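Local coordinates for MNMC2 (Aquifex aeolicus, PDB 3VYW), which binds S-adenosylmethionine and acts as a tRNA methyltransferase in wobble-uridine modification, working without the oxidase domain to which such enzymes are usually fused, at residues K219-S224 against L259-P264. Residues are numbered along the deposited sequence; the frame is centred on the assembly and turned at random.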
ATOM      1  N   LYS A 219      13.749 -12.760  -5.805  1.00 44.98           N
ATOM      2  CA  LYS A 219      13.005 -13.858  -5.262  1.00 50.31           C
ATOM      3  C   LYS A 219      12.125 -13.378  -4.155  1.00 46.67           C
ATOM      4  O   LYS A 219      11.490 -14.142  -3.512  1.00 43.47           O
ATOM      5  CB  LYS A 219      13.943 -14.930  -4.744  1.00 56.93           C
ATOM      6  CG  LYS A 219      14.766 -15.584  -5.821  1.00 63.23           C
ATOM      7  CD  LYS A 219      13.994 -16.683  -6.488  1.00 67.00           C
ATOM      8  CE  LYS A 219      14.828 -17.374  -7.533  1.00 70.52           C
ATOM      9  NZ  LYS A 219      13.980 -18.278  -8.343  1.00 73.49           N
ATOM     10  N   GLY A 220      12.143 -12.085  -3.929  1.00 45.46           N
ATOM     11  CA  GLY A 220      11.280 -11.446  -2.988  1.00 42.99           C
ATOM     12  C   GLY A 220       9.867 -11.318  -3.480  1.00 43.69           C
ATOM     13  O   GLY A 220       9.612 -11.328  -4.654  1.00 44.94           O
ATOM     14  N   TYR A 221       8.974 -11.130  -2.532  1.00 42.92           N
ATOM     15  CA  TYR A 221       7.548 -11.023  -2.722  1.00 42.24           C
ATOM     16  C   TYR A 221       6.987  -9.649  -2.358  1.00 41.58           C
ATOM     17  O   TYR A 221       7.347  -9.071  -1.384  1.00 36.02           O
ATOM     18  CB  TYR A 221       6.858 -12.084  -1.878  1.00 44.67           C
ATOM     19  CG  TYR A 221       6.996 -13.459  -2.426  1.00 49.48           C
ATOM     20  CD1 TYR A 221       7.989 -14.293  -2.000  1.00 46.57           C
ATOM     21  CD2 TYR A 221       6.147 -13.919  -3.387  1.00 45.67           C
ATOM     22  CE1 TYR A 221       8.120 -15.547  -2.510  1.00 47.18           C
ATOM     23  CE2 TYR A 221       6.270 -15.172  -3.895  1.00 45.32           C
ATOM     24  CZ  TYR A 221       7.260 -15.982  -3.452  1.00 51.25           C
ATOM     25  OH  TYR A 221       7.368 -17.225  -3.975  1.00 49.50           O
ATOM     26  N   TRP A 222       6.078  -9.162  -3.173  1.00 35.42           N
ATOM     27  CA  TRP A 222       5.400  -7.934  -2.926  1.00 31.54           C
ATOM     28  C   TRP A 222       3.995  -8.246  -2.553  1.00 29.43           C
ATOM     29  O   TRP A 222       3.340  -8.947  -3.250  1.00 27.49           O
ATOM     30  CB  TRP A 222       5.437  -7.128  -4.187  1.00 32.25           C
ATOM     31  CG  TRP A 222       4.701  -5.826  -4.195  1.00 32.30           C
ATOM     32  CD1 TRP A 222       5.233  -4.588  -4.109  1.00 32.60           C
ATOM     33  CD2 TRP A 222       3.283  -5.595  -4.406  1.00 32.48           C
ATOM     34  NE1 TRP A 222       4.285  -3.650  -4.206  1.00 34.76           N
ATOM     35  CE2 TRP A 222       3.101  -4.182  -4.367  1.00 32.82           C
ATOM     36  CE3 TRP A 222       2.191  -6.393  -4.568  1.00 32.25           C
ATOM     37  CZ2 TRP A 222       1.872  -3.601  -4.510  1.00 33.18           C
ATOM     38  CZ3 TRP A 222       0.957  -5.798  -4.685  1.00 30.38           C
ATOM     39  CH2 TRP A 222       0.807  -4.438  -4.664  1.00 30.08           C
ATOM     40  N   VAL A 223       3.532  -7.746  -1.430  1.00 26.89           N
ATOM     41  CA  VAL A 223       2.222  -8.090  -0.943  1.00 31.00           C
ATOM     42  C   VAL A 223       1.324  -6.913  -0.606  1.00 36.21           C
ATOM     43  O   VAL A 223       1.760  -5.917  -0.109  1.00 37.13           O
ATOM     44  CB  VAL A 223       2.293  -9.035   0.258  1.00 30.52           C
ATOM     45  CG1 VAL A 223       2.900 -10.335  -0.134  1.00 28.17           C
ATOM     46  CG2 VAL A 223       3.063  -8.433   1.388  1.00 32.00           C
ATOM     47  N   SER A 224       0.055  -7.048  -0.906  1.00 30.48           N
ATOM     48  CA  SER A 224      -0.903  -6.072  -0.513  1.00 28.82           C
ATOM     49  C   SER A 224      -2.252  -6.700  -0.331  1.00 31.95           C
ATOM     50  O   SER A 224      -2.535  -7.709  -0.888  1.00 33.89           O
ATOM     51  CB  SER A 224      -0.963  -4.960  -1.536  1.00 28.95           C
ATOM     52  OG  SER A 224      -1.888  -4.006  -1.167  1.00 29.84           O
ATOM     53  N   LEU A 259       9.119 -10.918  -9.018  1.00 38.22           N
ATOM     54  CA  LEU A 259       9.763 -10.949 -10.293  1.00 39.75           C
ATOM     55  C   LEU A 259      10.124 -12.344 -10.716  1.00 41.53           C
ATOM     56  O   LEU A 259       9.906 -12.719 -11.815  1.00 42.64           O
ATOM     57  CB  LEU A 259      11.018 -10.139 -10.217  1.00 37.72           C
ATOM     58  CG  LEU A 259      10.782  -8.698  -9.966  1.00 38.77           C
ATOM     59  CD1 LEU A 259      12.090  -8.036  -9.650  1.00 35.17           C
ATOM     60  CD2 LEU A 259      10.199  -8.099 -11.208  1.00 37.00           C
ATOM     61  N   LYS A 260      10.741 -13.095  -9.831  1.00 46.76           N
ATOM     62  CA  LYS A 260      11.122 -14.446 -10.161  1.00 50.15           C
ATOM     63  C   LYS A 260      10.663 -15.594  -9.280  1.00 47.61           C
ATOM     64  O   LYS A 260      10.815 -16.706  -9.667  1.00 51.06           O
ATOM     65  CB  LYS A 260      12.618 -14.531 -10.361  1.00 48.69           C
ATOM     66  CG  LYS A 260      13.021 -14.559 -11.803  1.00 45.32           C
ATOM     67  CD  LYS A 260      13.292 -13.185 -12.313  1.00 51.30           C
ATOM     68  CE  LYS A 260      14.182 -13.248 -13.523  1.00 55.41           C
ATOM     69  NZ  LYS A 260      13.523 -12.816 -14.770  1.00 59.13           N
ATOM     70  N   ALA A 261      10.135 -15.353  -8.102  1.00 43.55           N
ATOM     71  CA  ALA A 261       9.606 -16.452  -7.305  1.00 45.80           C
ATOM     72  C   ALA A 261       8.205 -16.867  -7.706  1.00 50.21           C
ATOM     73  O   ALA A 261       7.574 -16.199  -8.459  1.00 57.05           O
ATOM     74  CB  ALA A 261       9.669 -16.128  -5.842  1.00 45.88           C
ATOM     75  N   PRO A 262       7.743 -17.997  -7.230  1.00 49.37           N
ATOM     76  CA  PRO A 262       6.415 -18.470  -7.566  1.00 47.60           C
ATOM     77  C   PRO A 262       5.316 -17.758  -6.846  1.00 49.02           C
ATOM     78  O   PRO A 262       5.459 -17.398  -5.704  1.00 46.11           O
ATOM     79  CB  PRO A 262       6.448 -19.933  -7.156  1.00 44.06           C
ATOM     80  CG  PRO A 262       7.646 -20.081  -6.328  1.00 48.80           C
ATOM     81  CD  PRO A 262       8.610 -19.107  -6.875  1.00 52.84           C
ATOM     82  N   VAL A 263       4.201 -17.611  -7.531  1.00 45.58           N
ATOM     83  CA  VAL A 263       3.048 -16.963  -6.999  1.00 46.20           C
ATOM     84  C   VAL A 263       1.858 -17.846  -7.215  1.00 50.44           C
ATOM     85  O   VAL A 263       1.804 -18.557  -8.171  1.00 51.08           O
ATOM     86  CB  VAL A 263       2.816 -15.618  -7.671  1.00 43.48           C
ATOM     87  CG1 VAL A 263       4.118 -14.886  -7.826  1.00 38.49           C
ATOM     88  CG2 VAL A 263       2.180 -15.802  -9.010  1.00 39.38           C
ATOM     89  N   PRO A 264       0.954 -17.818  -6.259  1.00 52.26           N
ATOM     90  CA  PRO A 264      -0.298 -18.545  -6.309  1.00 55.34           C
ATOM     91  C   PRO A 264      -1.079 -17.916  -7.384  1.00 57.19           C
ATOM     92  O   PRO A 264      -0.867 -16.782  -7.612  1.00 59.26           O
ATOM     93  CB  PRO A 264      -0.938 -18.211  -4.979  1.00 54.28           C
ATOM     94  CG  PRO A 264      -0.240 -17.017  -4.495  1.00 54.62           C
ATOM     95  CD  PRO A 264       1.145 -17.168  -4.970  1.00 52.99           C
TER
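Where strand 220-224 begins, beside the point at which its antiparallel neighbour 253-258 runs out into a loop, in the Rossmann-like methyltransferase fold, Tyr221 anchors that loop. Its hydroxyl donates a hydrogen bond to the carbonyl of Pro262, OH to O 2.6 Å, and meets a lone pair in the carbonyl plane with a C=O...donor angle of 138°. Pro262 O lies at the ring edge, near the ring plane. Tyr221 CG sits anti to its own carbonyl carbon (chi1 -74°), and from there the ring points its hydroxyl end at the loop. The methyl of Ala261 approaches the same end of the ring obliquely, its CB 3.4 Å from Tyr221 CZ, and also lies against the backbone at the corner before the strand, 3.6 Å from Lys219 O. Val263 CG1 makes a looser contact, 4.5 Å from Tyr221 CE2. A phenylalanine here lacks the hydroxyl, which would probably leave the Pro262 carbonyl without this donor and the loop less firmly tied to the strand. Beyond the two segments, Ser258 OG bonds to both Gly220 O and Ala261 N, tying the start of the strand to the loop. Strand 220-224 runs between strands 187-192 and 253-258, and past Pro264 the chain continues to helix 268-276.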